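Local coordinates for lipoate-protein ligase, putative (Streptococcus pneumoniae, PDB 1VQZ) that belongs to the lipoate-protein ligase family and joins a domain of the lipoyl ligase A/B type to a C-terminal domain typical of the bacterial enzymes, at residues L29-F34 and R79-G84; Q42-W47 and K111-P116; N134-E137 and F143-N146; N146-I151 and I155-C160. One frame throughout, in Å; residues are numbered along the deposited sequence.

Interaction 1 of 4, residues L29-F34 and R79-G84; sequences LEEYAF and RRISGG. With EDO (1,2-ethanediol), chain N; EDO (1,2-ethanediol), chain L.
Ile81 makes a small, buried and largely apolar contact with helix 23-36 from the loop that links strands 76-79 and 87-89, close to the centre of the chain. The delta methyl of its longer branch does most of the touching. Ile81 CD1 lies 3.8 Å from Phe34 CD2, at the edge of the phenyl ring and near its plane, and 4.0 Å from Glu31 CG. The gamma methyl of the other branch turns to the carboxylate, Ile81 CG2 lying 3.8 Å from Glu31 OE2. In Ile81, CG1 stands between the backbone N and the carbonyl carbon (chi1 70°), and from there the extended branch carries its methyl to the helix. Phe34 and Ile81 run past each other in opposite directions, whereas Glu31 crosses Ile81 at a slant. Met156 touches both Phe34 and Ile81.

The carboxylate of Glu31 is tied down beyond the contact, its OE2 forming salt bridges with Lys35 and Lys244. Glu31 OE1 accepts a hydrogen bond of 2.7 Å from O2 of the 1,2-ethanediol of chain N. Within the loop, Arg80 reaches along to the residues that follow it. Arg80 NH2 bonds Gly83 O at 2.8 Å with an N-H...O angle of 166°; that oxygen lies in the guanidinium plane, although the nitrogen sits above the carbonyl plane. A weak bond from Arg80 NE to Ser82 OG supplements this. At Gly84 the backbone adopts angles that call for glycine. The Arg-Arg-Ile-Ser-Gly-Gly run is the glycine-rich signature loop of lipoate-protein ligases, here packed against a helix of the same domain.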
loop_
_atom_site.group_PDB
_atom_site.type_symbol
_atom_site.label_atom_id
_atom_site.label_comp_id
_atom_site.label_asym_id
_atom_site.label_seq_id
_atom_site.Cartn_x
_atom_site.Cartn_y
_atom_site.Cartn_z
ATOM N N LEU A 29 -6.330 12.607 2.995
ATOM C CA LEU A 29 -7.292 13.004 1.997
ATOM C C LEU A 29 -7.729 11.785 1.196
ATOM O O LEU A 29 -8.920 11.632 0.907
ATOM C CB LEU A 29 -6.731 14.125 1.110
ATOM C CG LEU A 29 -7.676 14.752 0.070
ATOM C CD1 LEU A 29 -7.336 16.139 -0.189
ATOM C CD2 LEU A 29 -7.711 13.967 -1.270
ATOM N N GLU A 30 -6.776 10.900 0.876
ATOM C CA GLU A 30 -7.093 9.677 0.127
ATOM C C GLU A 30 -7.995 8.772 0.954
ATOM O O GLU A 30 -8.990 8.220 0.432
ATOM C CB GLU A 30 -5.809 8.932 -0.291
ATOM C CG GLU A 30 -6.045 7.668 -1.129
ATOM C CD GLU A 30 -4.791 6.861 -1.295
ATOM O OE1 GLU A 30 -4.149 6.586 -0.267
ATOM O OE2 GLU A 30 -4.444 6.513 -2.454
ATOM N N GLU A 31 -7.669 8.606 2.238
ATOM C CA GLU A 31 -8.514 7.787 3.100
ATOM C C GLU A 31 -9.934 8.350 3.239
ATOM O O GLU A 31 -10.958 7.593 3.313
ATOM C CB GLU A 31 -7.898 7.650 4.499
ATOM C CG GLU A 31 -8.623 6.611 5.344
ATOM C CD GLU A 31 -8.091 6.498 6.769
ATOM O OE1 GLU A 31 -7.943 7.518 7.483
ATOM O OE2 GLU A 31 -7.863 5.369 7.176
ATOM N N TYR A 32 -10.011 9.675 3.314
ATOM C CA TYR A 32 -11.299 10.355 3.390
ATOM C C TYR A 32 -12.174 10.073 2.152
ATOM O O TYR A 32 -13.351 9.768 2.266
ATOM C CB TYR A 32 -11.103 11.849 3.577
ATOM C CG TYR A 32 -12.375 12.529 4.001
ATOM C CD1 TYR A 32 -12.794 12.499 5.332
ATOM C CD2 TYR A 32 -13.159 13.206 3.082
ATOM C CE1 TYR A 32 -13.997 13.098 5.751
ATOM C CE2 TYR A 32 -14.374 13.836 3.483
ATOM C CZ TYR A 32 -14.783 13.772 4.830
ATOM O OH TYR A 32 -15.944 14.385 5.216
ATOM N N ALA A 33 -11.583 10.143 0.959
ATOM C CA ALA A 33 -12.290 9.785 -0.232
ATOM C C ALA A 33 -12.727 8.305 -0.188
ATOM O O ALA A 33 -13.895 7.990 -0.453
ATOM C CB ALA A 33 -11.432 10.117 -1.472
ATOM N N PHE A 34 -11.806 7.398 0.170
ATOM C CA PHE A 34 -12.094 5.963 0.219
ATOM C C PHE A 34 -13.218 5.653 1.203
ATOM O O PHE A 34 -14.224 4.987 0.863
ATOM C CB PHE A 34 -10.828 5.257 0.659
ATOM C CG PHE A 34 -10.906 3.747 0.694
ATOM C CD1 PHE A 34 -11.732 3.024 -0.191
ATOM C CD2 PHE A 34 -10.033 3.035 1.542
ATOM C CE1 PHE A 34 -11.730 1.608 -0.196
ATOM C CE2 PHE A 34 -10.030 1.641 1.544
ATOM C CZ PHE A 34 -10.890 0.930 0.673
ATOM N N ARG A 79 2.787 5.503 7.524
ATOM C CA ARG A 79 2.208 4.190 7.268
ATOM C C ARG A 79 0.953 4.370 6.444
ATOM O O ARG A 79 0.082 5.143 6.799
ATOM C CB ARG A 79 1.893 3.513 8.589
ATOM C CG ARG A 79 1.351 2.117 8.501
ATOM C CD ARG A 79 0.839 1.679 9.824
ATOM N NE ARG A 79 1.831 1.529 10.908
ATOM C CZ ARG A 79 2.719 0.540 11.026
ATOM N NH1 ARG A 79 2.858 -0.382 10.082
ATOM N NH2 ARG A 79 3.497 0.485 12.104
ATOM N N ARG A 80 0.866 3.648 5.335
ATOM C CA ARG A 80 -0.340 3.638 4.518
ATOM C C ARG A 80 -1.340 2.560 4.919
ATOM O O ARG A 80 -1.123 1.722 5.867
ATOM C CB ARG A 80 0.037 3.513 3.013
ATOM C CG ARG A 80 0.697 2.199 2.627
ATOM C CD ARG A 80 0.862 2.019 1.089
ATOM N NE ARG A 80 1.404 0.670 0.933
ATOM C CZ ARG A 80 2.697 0.327 1.031
ATOM N NH1 ARG A 80 3.624 1.255 1.185
ATOM N NH2 ARG A 80 3.043 -0.969 0.988
ATOM N N ILE A 81 -2.506 2.612 4.270
ATOM C CA ILE A 81 -3.595 1.689 4.660
ATOM C C ILE A 81 -3.713 0.449 3.798
ATOM O O ILE A 81 -4.649 -0.299 3.972
ATOM C CB ILE A 81 -4.963 2.412 4.820
ATOM C CG1 ILE A 81 -5.527 2.865 3.469
ATOM C CG2 ILE A 81 -4.804 3.594 5.786
ATOM C CD1 ILE A 81 -6.889 3.521 3.550
ATOM N N SER A 82 -2.786 0.218 2.874
ATOM C CA SER A 82 -2.661 -1.078 2.209
ATOM C C SER A 82 -1.392 -1.832 2.684
ATOM O O SER A 82 -0.450 -1.245 3.227
ATOM C CB SER A 82 -2.573 -0.905 0.693
ATOM O OG SER A 82 -1.551 0.017 0.330
ATOM N N GLY A 83 -1.371 -3.122 2.400
ATOM C CA GLY A 83 -0.300 -4.000 2.784
ATOM C C GLY A 83 0.943 -3.892 1.974
ATOM O O GLY A 83 1.074 -3.017 1.148
ATOM N N GLY A 84 1.874 -4.783 2.241
ATOM C CA GLY A 84 3.177 -4.802 1.539
ATOM C C GLY A 84 4.317 -4.110 2.257
ATOM O O GLY A 84 4.265 -3.872 3.497
HETATM C C1 EDO N . -11.629 7.707 9.479
HETATM O O1 EDO N . -11.753 7.019 8.239
HETATM C C2 EDO N . -10.215 8.257 9.536
HETATM O O2 EDO N . -9.270 7.227 9.811
HETATM C C1 EDO L . 0.549 5.834 -0.160
HETATM O O1 EDO L . 1.294 5.358 -1.257
HETATM C C2 EDO L . -0.887 5.505 -0.492
HETATM O O2 EDO L . -1.762 6.218 0.353
#

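Interaction 2 of 4, residues Q42-W47 and K111-P116; sequences QIFLLW and KSFSTP
The carbonyl oxygen of Lys111 takes two bonds from Ser114, the residue after Phe113, whose ring meets Phe44 of the strand. Ser114 OG donates to Lys111 O at 2.7 Å, from a direction tilted 29° out of the carbonyl plane, while Ser114 N reaches the same oxygen only weakly. The hydroxyl thus folds back over its own helical turn. Further along, the helix is kinked where the N of Pro116 has no bond to the preceding turn.

Between strand and helix the contact is aromatic and apolar. Phe44 CE1 and Phe113 CE1 come within 3.5 Å, and Phe44 CZ lies 3.7 Å from Phe113 CE1, so a corner of each ring does the touching. The ring centroids are 5.5 Å apart and the planes are inclined at 46°, an oblique arrangement. Both side chains extend with CG anti to the backbone N (chi1 176° in Phe44), which sends the rings across the gap between two backbones whose nearest CA atoms, those of the same residues, are 9.5 Å apart. The two side chains cross at about a right angle. Leu46, two residues along the strand, adds a looser touch, its CD2 4.4 Å from Phe113 CZ.

The ring of Phe113 also stacks with Tyr96 of the adjoining strand 93-101. Met217 and Leu213 of helix 206-220 meet Phe44 and Leu46 respectively, whereas Leu45 and Trp47 pack on helix 23-36. Strand 42-47 is therefore sandwiched between helices, the layered alpha/beta build of the lipoyl ligase A/B domain.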
loop_
_atom_site.group_PDB
_atom_site.type_symbol
_atom_site.label_atom_id
_atom_site.label_comp_id
_atom_site.label_asym_id
_atom_site.label_seq_id
_atom_site.Cartn_x
_atom_site.Cartn_y
_atom_site.Cartn_z
ATOM N N GLN A 42 -17.608 6.202 -7.675
ATOM C CA GLN A 42 -16.291 6.087 -8.299
ATOM C C GLN A 42 -15.541 7.381 -8.145
ATOM O O GLN A 42 -16.061 8.458 -8.507
ATOM C CB GLN A 42 -16.395 5.850 -9.818
ATOM C CG GLN A 42 -16.733 4.461 -10.228
ATOM C CD GLN A 42 -18.206 4.198 -10.194
ATOM O OE1 GLN A 42 -19.017 5.090 -10.473
ATOM N NE2 GLN A 42 -18.576 2.970 -9.831
ATOM N N ILE A 43 -14.305 7.264 -7.692
ATOM C CA ILE A 43 -13.451 8.431 -7.407
ATOM C C ILE A 43 -12.048 8.192 -7.926
ATOM O O ILE A 43 -11.475 7.111 -7.740
ATOM C CB ILE A 43 -13.387 8.821 -5.875
ATOM C CG1 ILE A 43 -14.783 9.050 -5.279
ATOM C CG2 ILE A 43 -12.522 10.072 -5.701
ATOM C CD1 ILE A 43 -14.825 9.198 -3.779
ATOM N N PHE A 44 -11.517 9.205 -8.609
ATOM C CA PHE A 44 -10.192 9.183 -9.208
ATOM C C PHE A 44 -9.397 10.415 -8.738
ATOM O O PHE A 44 -9.911 11.553 -8.719
ATOM C CB PHE A 44 -10.279 9.172 -10.747
ATOM C CG PHE A 44 -8.917 9.246 -11.446
ATOM C CD1 PHE A 44 -7.984 8.214 -11.309
ATOM C CD2 PHE A 44 -8.551 10.363 -12.227
ATOM C CE1 PHE A 44 -6.724 8.307 -11.936
ATOM C CE2 PHE A 44 -7.287 10.441 -12.851
ATOM C CZ PHE A 44 -6.394 9.415 -12.709
ATOM N N LEU A 45 -8.155 10.183 -8.354
ATOM C CA LEU A 45 -7.195 11.273 -8.143
ATOM C C LEU A 45 -5.753 10.894 -8.399
ATOM O O LEU A 45 -5.360 9.733 -8.228
ATOM C CB LEU A 45 -7.285 11.894 -6.742
ATOM C CG LEU A 45 -7.216 11.057 -5.480
ATOM C CD1 LEU A 45 -6.855 11.923 -4.291
ATOM C CD2 LEU A 45 -8.598 10.381 -5.234
ATOM N N LEU A 46 -4.996 11.927 -8.804
ATOM C CA LEU A 46 -3.537 11.889 -8.971
ATOM C C LEU A 46 -2.887 12.909 -8.027
ATOM O O LEU A 46 -3.381 13.996 -7.881
ATOM C CB LEU A 46 -3.166 12.220 -10.404
ATOM C CG LEU A 46 -3.780 11.328 -11.490
ATOM C CD1 LEU A 46 -3.663 11.922 -12.913
ATOM C CD2 LEU A 46 -3.170 9.977 -11.398
ATOM N N TRP A 47 -1.788 12.535 -7.382
ATOM C CA TRP A 47 -1.155 13.384 -6.391
ATOM C C TRP A 47 0.294 13.007 -6.089
ATOM O O TRP A 47 0.754 11.947 -6.459
ATOM C CB TRP A 47 -2.005 13.413 -5.115
ATOM C CG TRP A 47 -2.419 12.056 -4.625
ATOM C CD1 TRP A 47 -3.390 11.230 -5.143
ATOM C CD2 TRP A 47 -1.830 11.359 -3.553
ATOM N NE1 TRP A 47 -3.468 10.076 -4.413
ATOM C CE2 TRP A 47 -2.505 10.117 -3.435
ATOM C CE3 TRP A 47 -0.819 11.670 -2.645
ATOM C CZ2 TRP A 47 -2.185 9.178 -2.433
ATOM C CZ3 TRP A 47 -0.488 10.711 -1.641
ATOM C CH2 TRP A 47 -1.203 9.506 -1.538
ATOM N N LYS A 111 -7.010 -2.218 -13.707
ATOM C CA LYS A 111 -7.175 -2.679 -15.087
ATOM C C LYS A 111 -7.792 -1.611 -15.977
ATOM O O LYS A 111 -7.343 -1.407 -17.087
ATOM C CB LYS A 111 -8.061 -3.918 -15.142
ATOM C CG LYS A 111 -7.437 -5.137 -14.481
ATOM N N SER A 112 -8.828 -0.929 -15.506
ATOM C CA SER A 112 -9.473 0.059 -16.347
ATOM C C SER A 112 -8.639 1.341 -16.507
ATOM O O SER A 112 -8.702 1.979 -17.547
ATOM C CB SER A 112 -10.914 0.344 -15.879
ATOM O OG SER A 112 -11.008 0.815 -14.569
ATOM N N PHE A 113 -7.858 1.695 -15.486
ATOM C CA PHE A 113 -6.927 2.855 -15.521
ATOM C C PHE A 113 -5.745 2.601 -16.451
ATOM O O PHE A 113 -5.195 3.518 -17.076
ATOM C CB PHE A 113 -6.443 3.112 -14.091
ATOM C CG PHE A 113 -5.377 4.183 -13.941
ATOM C CD1 PHE A 113 -5.617 5.495 -14.294
ATOM C CD2 PHE A 113 -4.119 3.857 -13.391
ATOM C CE1 PHE A 113 -4.627 6.496 -14.094
ATOM C CE2 PHE A 113 -3.125 4.823 -13.196
ATOM C CZ PHE A 113 -3.366 6.153 -13.538
ATOM N N SER A 114 -5.392 1.331 -16.563
ATOM C CA SER A 114 -4.182 0.922 -17.253
ATOM C C SER A 114 -4.234 1.291 -18.747
ATOM O O SER A 114 -3.221 1.604 -19.340
ATOM C CB SER A 114 -4.009 -0.588 -17.073
ATOM O OG SER A 114 -4.844 -1.299 -17.991
ATOM N N THR A 115 -5.426 1.246 -19.347
ATOM C CA THR A 115 -5.583 1.628 -20.740
ATOM C C THR A 115 -5.289 3.113 -20.961
ATOM O O THR A 115 -4.484 3.447 -21.854
ATOM C CB THR A 115 -6.955 1.185 -21.339
ATOM O OG1 THR A 115 -6.865 -0.202 -21.682
ATOM C CG2 THR A 115 -7.278 1.951 -22.603
ATOM N N PRO A 116 -5.958 3.997 -20.195
ATOM C CA PRO A 116 -5.587 5.414 -20.153
ATOM C C PRO A 116 -4.082 5.673 -19.964
ATOM O O PRO A 116 -3.525 6.510 -20.688
ATOM C CB PRO A 116 -6.406 5.961 -18.987
ATOM C CG PRO A 116 -7.604 5.110 -18.950
ATOM C CD PRO A 116 -7.147 3.734 -19.349
#

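Interaction 3 of 4, residues N134-E137 and F143-N146; sequences NDLE and FCGN. With EDO (1,2-ethanediol), chain P.
A beta hairpin made by strands 135-138 and 141-151 holds this contact, and the pair Asn134 and Asn146 grips it at the end away from the turn. Asn134 offers two oxygens to one residue. Its backbone O receives Asn146 N at 2.9 Å, and its OD1 receives Asn146 ND2 at 3.0 Å. The two amide planes are only 14° apart, nearly coplanar, though each partner is tilted somewhat from the other's plane. The opposite end of the Asn146 amide is held too, OD1 by the hydroxyl of Tyr96, while ND2 has His157 ND1 as a second partner, a set of partners consistent with the modelled orientation of the amide.

Toward the turn, Phe143 N bonds Leu136 O at 3.2 Å, and the bond from Leu136 N to Cys144 O is weak. Phe143 has CG between the backbone N and the carbonyl carbon (chi1 63°), which turns its ring toward the neighbouring strand. There CZ lies 3.5 Å from Leu136 CB, and the backbone C of Glu137 sits at the ring edge, 3.5 Å from Phe143 CE1. Leu136 and Cys144 meet on one face, CB to CB at 3.9 Å. That face is closed by helix 110-123, through Val117 on Leu136, Leu121 on Phe143 and Phe110 on Cys144.

At the Asn end, C1 of the 1,2-ethanediol of chain P lies near Asn134 OD1. The N-to-C directions of the strands make 167°, in an antiparallel meander that strand 128-131 continues to the sheet's outer edge.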
loop_
_atom_site.group_PDB
_atom_site.type_symbol
_atom_site.label_atom_id
_atom_site.label_comp_id
_atom_site.label_asym_id
_atom_site.label_seq_id
_atom_site.Cartn_x
_atom_site.Cartn_y
_atom_site.Cartn_z
ATOM N N ASN A 134 -0.789 -6.454 -11.378
ATOM C CA ASN A 134 -0.566 -5.256 -10.546
ATOM C C ASN A 134 0.626 -4.370 -10.965
ATOM O O ASN A 134 1.178 -3.629 -10.127
ATOM C CB ASN A 134 -0.431 -5.686 -9.070
ATOM C CG ASN A 134 -1.758 -6.145 -8.481
ATOM O OD1 ASN A 134 -2.574 -5.326 -8.072
ATOM N ND2 ASN A 134 -1.984 -7.461 -8.458
ATOM N N ASP A 135 1.012 -4.450 -12.241
ATOM C CA ASP A 135 2.044 -3.564 -12.791
ATOM C C ASP A 135 2.015 -3.348 -14.310
ATOM O O ASP A 135 1.550 -4.194 -15.101
ATOM C CB ASP A 135 3.443 -4.038 -12.379
ATOM C CG ASP A 135 3.539 -5.540 -12.243
ATOM O OD1 ASP A 135 2.988 -6.262 -13.096
ATOM O OD2 ASP A 135 4.165 -5.986 -11.261
ATOM N N LEU A 136 2.536 -2.183 -14.691
ATOM C CA LEU A 136 2.723 -1.820 -16.084
ATOM C C LEU A 136 4.220 -1.853 -16.426
ATOM O O LEU A 136 5.073 -1.605 -15.570
ATOM C CB LEU A 136 2.137 -0.421 -16.332
ATOM C CG LEU A 136 0.633 -0.267 -16.062
ATOM C CD1 LEU A 136 0.198 1.204 -16.018
ATOM C CD2 LEU A 136 -0.164 -1.010 -17.081
ATOM N N GLU A 137 4.539 -2.132 -17.679
ATOM C CA GLU A 137 5.941 -2.261 -18.079
ATOM C C GLU A 137 6.278 -1.466 -19.305
ATOM O O GLU A 137 5.401 -1.229 -20.141
ATOM C CB GLU A 137 6.246 -3.705 -18.405
ATOM C CG GLU A 137 6.580 -4.556 -17.207
ATOM C CD GLU A 137 6.932 -5.981 -17.632
ATOM O OE1 GLU A 137 7.001 -6.218 -18.856
ATOM O OE2 GLU A 137 7.136 -6.837 -16.742
ATOM N N PHE A 143 7.272 0.373 -14.345
ATOM C CA PHE A 143 7.256 1.797 -13.943
ATOM C C PHE A 143 6.056 2.165 -13.079
ATOM O O PHE A 143 5.918 3.321 -12.665
ATOM C CB PHE A 143 7.263 2.703 -15.191
ATOM C CG PHE A 143 6.041 2.552 -16.070
ATOM C CD1 PHE A 143 5.939 1.510 -16.982
ATOM C CD2 PHE A 143 4.993 3.458 -15.989
ATOM C CE1 PHE A 143 4.840 1.412 -17.806
ATOM C CE2 PHE A 143 3.888 3.326 -16.804
ATOM C CZ PHE A 143 3.814 2.315 -17.697
ATOM N N CYS A 144 5.204 1.174 -12.824
ATOM C CA CYS A 144 3.982 1.346 -12.079
ATOM C C CYS A 144 3.710 0.086 -11.242
ATOM O O CYS A 144 3.812 -1.066 -11.724
ATOM C CB CYS A 144 2.803 1.577 -13.025
ATOM S SG CYS A 144 1.228 1.937 -12.185
ATOM N N GLY A 145 3.332 0.327 -10.002
ATOM C CA GLY A 145 3.013 -0.736 -9.063
ATOM C C GLY A 145 1.775 -0.406 -8.251
ATOM O O GLY A 145 1.744 0.621 -7.544
ATOM N N ASN A 146 0.794 -1.309 -8.383
ATOM C CA ASN A 146 -0.552 -1.222 -7.819
ATOM C C ASN A 146 -0.737 -2.032 -6.535
ATOM O O ASN A 146 -0.140 -3.092 -6.373
ATOM C CB ASN A 146 -1.513 -1.808 -8.851
ATOM C CG ASN A 146 -2.988 -1.575 -8.502
ATOM O OD1 ASN A 146 -3.393 -0.443 -8.290
ATOM N ND2 ASN A 146 -3.795 -2.642 -8.528
HETATM C C1 EDO P . -1.850 -5.451 -4.967
HETATM O O1 EDO P . -3.153 -6.061 -4.907
HETATM C C2 EDO P . -0.595 -6.338 -4.948
HETATM O O2 EDO P . 0.461 -5.562 -4.314
#

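Interaction 4 of 4, residues N146-I151 and I155-C160; sequences NAQAYI and IMHHGC. With EDO (1,2-ethanediol), chain P.
The imidazole of His157 has Gln148 over one face and Asn146 at its edge. Gln148 CG stands 4.1 Å from the ring centroid in a CH-pi contact, and Gln148 OE1 reaches down to His157 CE1 (3.2 Å). The two side chains run alongside, pointing the same way. At the edge, Asn146 ND2 donates to His157 ND1 at 3.1 Å in a nearly straight bond (174°), with amide and ring planes only 9° apart; its OD1 is held by the hydroxyl of Tyr96. The opposite sheet face carries His158, with the CE methyl of Met156, a selenomethionine, over one side of its ring. Ala147 O lies at its edge, 3.5 Å from CD2. His158 holds CG between the backbone N and the carbonyl carbon (chi1 68°), and its two nitrogens bond Glu30 and Ser82, which fixes the ring's rotation. Tyr150 meets Ile155 CG1 at its ring edge, 3.9 Å from CD1; its hydroxyl goes to Glu102.

Behind these groups runs a regular antiparallel ladder. Ala147 and His158 exchange two backbone bonds of 2.8 Å, and Ala149 and Met156 exchange another pair. Ala149 CB rests 4.0 Å from the methyl CE of Met156, and both touch Phe34 of helix 23-36. The 1,2-ethanediol of chain P bonds Asn146 O weakly.

The two faces of one hairpin thus differ in chemistry. On one, Asn146 uses His157 ND1 as an acceptor, consistent with its fixing that ring's orientation; on the other, His158 links the sheet to helix 23-36 and the loop that holds Ser82.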
loop_
_atom_site.group_PDB
_atom_site.type_symbol
_atom_site.label_atom_id
_atom_site.label_comp_id
_atom_site.label_asym_id
_atom_site.label_seq_id
_atom_site.Cartn_x
_atom_site.Cartn_y
_atom_site.Cartn_z
ATOM N N ASN A 146 0.794 -1.309 -8.383
ATOM C CA ASN A 146 -0.552 -1.222 -7.819
ATOM C C ASN A 146 -0.737 -2.032 -6.535
ATOM O O ASN A 146 -0.140 -3.092 -6.373
ATOM C CB ASN A 146 -1.513 -1.808 -8.851
ATOM C CG ASN A 146 -2.988 -1.575 -8.502
ATOM O OD1 ASN A 146 -3.393 -0.443 -8.290
ATOM N ND2 ASN A 146 -3.795 -2.642 -8.528
ATOM N N ALA A 147 -1.591 -1.535 -5.656
ATOM C CA ALA A 147 -2.046 -2.275 -4.492
ATOM C C ALA A 147 -3.526 -2.011 -4.242
ATOM O O ALA A 147 -4.031 -0.927 -4.442
ATOM C CB ALA A 147 -1.219 -1.902 -3.276
ATOM N N GLN A 148 -4.202 -3.027 -3.747
ATOM C CA GLN A 148 -5.619 -3.004 -3.496
ATOM C C GLN A 148 -5.887 -3.034 -1.979
ATOM O O GLN A 148 -5.190 -3.728 -1.205
ATOM C CB GLN A 148 -6.234 -4.202 -4.214
ATOM C CG GLN A 148 -7.752 -4.254 -4.171
ATOM C CD GLN A 148 -8.347 -5.438 -4.959
ATOM O OE1 GLN A 148 -7.774 -5.908 -5.958
ATOM N NE2 GLN A 148 -9.498 -5.922 -4.495
ATOM N N ALA A 149 -6.888 -2.268 -1.565
ATOM C CA ALA A 149 -7.458 -2.338 -0.217
ATOM C C ALA A 149 -8.968 -2.497 -0.335
ATOM O O ALA A 149 -9.571 -2.007 -1.259
ATOM C CB ALA A 149 -7.117 -1.081 0.608
ATOM N N TYR A 150 -9.567 -3.184 0.622
ATOM C CA TYR A 150 -10.989 -3.472 0.574
ATOM C C TYR A 150 -11.567 -3.257 1.928
ATOM O O TYR A 150 -11.108 -3.852 2.900
ATOM C CB TYR A 150 -11.240 -4.912 0.164
ATOM C CG TYR A 150 -12.681 -5.304 0.221
ATOM C CD1 TYR A 150 -13.537 -4.957 -0.797
ATOM C CD2 TYR A 150 -13.203 -5.991 1.320
ATOM C CE1 TYR A 150 -14.881 -5.306 -0.777
ATOM C CE2 TYR A 150 -14.575 -6.361 1.352
ATOM C CZ TYR A 150 -15.402 -5.999 0.281
ATOM O OH TYR A 150 -16.737 -6.330 0.247
ATOM N N ILE A 151 -12.540 -2.362 1.998
ATOM C CA ILE A 151 -13.441 -2.294 3.131
ATOM C C ILE A 151 -14.799 -2.829 2.651
ATOM O O ILE A 151 -14.943 -3.197 1.459
ATOM C CB ILE A 151 -13.615 -0.867 3.626
ATOM C CG1 ILE A 151 -14.448 -0.057 2.603
ATOM C CG2 ILE A 151 -12.247 -0.289 3.992
ATOM C CD1 ILE A 151 -14.458 1.524 2.834
ATOM N N ILE A 155 -13.844 -0.667 -2.775
ATOM C CA ILE A 155 -12.540 -1.114 -3.254
ATOM C C ILE A 155 -11.663 0.064 -3.600
ATOM O O ILE A 155 -12.127 0.994 -4.258
ATOM C CB ILE A 155 -12.727 -1.932 -4.532
ATOM C CG1 ILE A 155 -13.620 -3.163 -4.248
ATOM C CG2 ILE A 155 -11.352 -2.334 -5.142
ATOM C CD1 ILE A 155 -14.166 -3.836 -5.450
HETATM N N MSE A 156 -10.398 0.027 -3.158
HETATM C CA MSE A 156 -9.411 0.996 -3.610
HETATM C C MSE A 156 -8.228 0.295 -4.238
HETATM O O MSE A 156 -7.641 -0.600 -3.654
HETATM C CB MSE A 156 -8.942 1.910 -2.472
HETATM C CG MSE A 156 -7.920 2.928 -2.918
HETATM SE SE MSE A 156 -7.340 4.177 -1.489
HETATM C CE MSE A 156 -6.532 2.780 -0.245
ATOM N N HIS A 157 -7.901 0.728 -5.438
ATOM C CA HIS A 157 -6.637 0.406 -6.091
ATOM C C HIS A 157 -5.784 1.678 -6.067
ATOM O O HIS A 157 -6.220 2.713 -6.545
ATOM C CB HIS A 157 -6.838 0.023 -7.539
ATOM C CG HIS A 157 -7.510 -1.297 -7.724
ATOM N ND1 HIS A 157 -6.798 -2.468 -7.895
ATOM C CD2 HIS A 157 -8.816 -1.646 -7.706
ATOM C CE1 HIS A 157 -7.644 -3.477 -8.007
ATOM N NE2 HIS A 157 -8.872 -3.002 -7.900
ATOM N N HIS A 158 -4.584 1.610 -5.518
ATOM C CA HIS A 158 -3.725 2.790 -5.531
ATOM C C HIS A 158 -2.283 2.402 -5.754
ATOM O O HIS A 158 -1.886 1.233 -5.591
ATOM C CB HIS A 158 -3.939 3.716 -4.313
ATOM C CG HIS A 158 -3.508 3.154 -2.995
ATOM N ND1 HIS A 158 -3.445 3.917 -1.843
ATOM C CD2 HIS A 158 -3.119 1.900 -2.642
ATOM C CE1 HIS A 158 -3.048 3.148 -0.836
ATOM N NE2 HIS A 158 -2.813 1.931 -1.305
ATOM N N GLY A 159 -1.500 3.367 -6.196
ATOM C CA GLY A 159 -0.114 3.037 -6.474
ATOM C C GLY A 159 0.675 4.197 -6.975
ATOM O O GLY A 159 0.206 5.316 -6.908
ATOM N N CYS A 160 1.877 3.884 -7.481
ATOM C CA CYS A 160 2.935 4.852 -7.834
ATOM C C CYS A 160 3.315 4.705 -9.318
ATOM O O CYS A 160 3.570 3.598 -9.806
ATOM C CB CYS A 160 4.212 4.544 -6.999
ATOM S SG CYS A 160 3.943 4.703 -5.234
HETATM C C1 EDO P . -1.850 -5.451 -4.967
HETATM O O1 EDO P . -3.153 -6.061 -4.907
HETATM C C2 EDO P . -0.595 -6.338 -4.948
HETATM O O2 EDO P . 0.461 -5.562 -4.314
#

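Interactions 3 and 4 share Asn146 and strand 141-151, so they are consecutive steps in the antiparallel part of one mixed sheet, joined also by a probable bond from Cys160 N to Gly145 O. Both are partly buried and rest on backbone ladders with polar side chains alongside. Interactions 1 and 2 are buried and carried by apolar side chains, one between a helix and a loop, the other between a strand and a helix. Interaction 2 packs on the sheet's helix 110-123 side, where Ser114 also touches Leu136 of interaction 3. Interaction 1 lies on the sheet's opposite face and meets interaction 4 through polar bonds to His158 as well as through Met156.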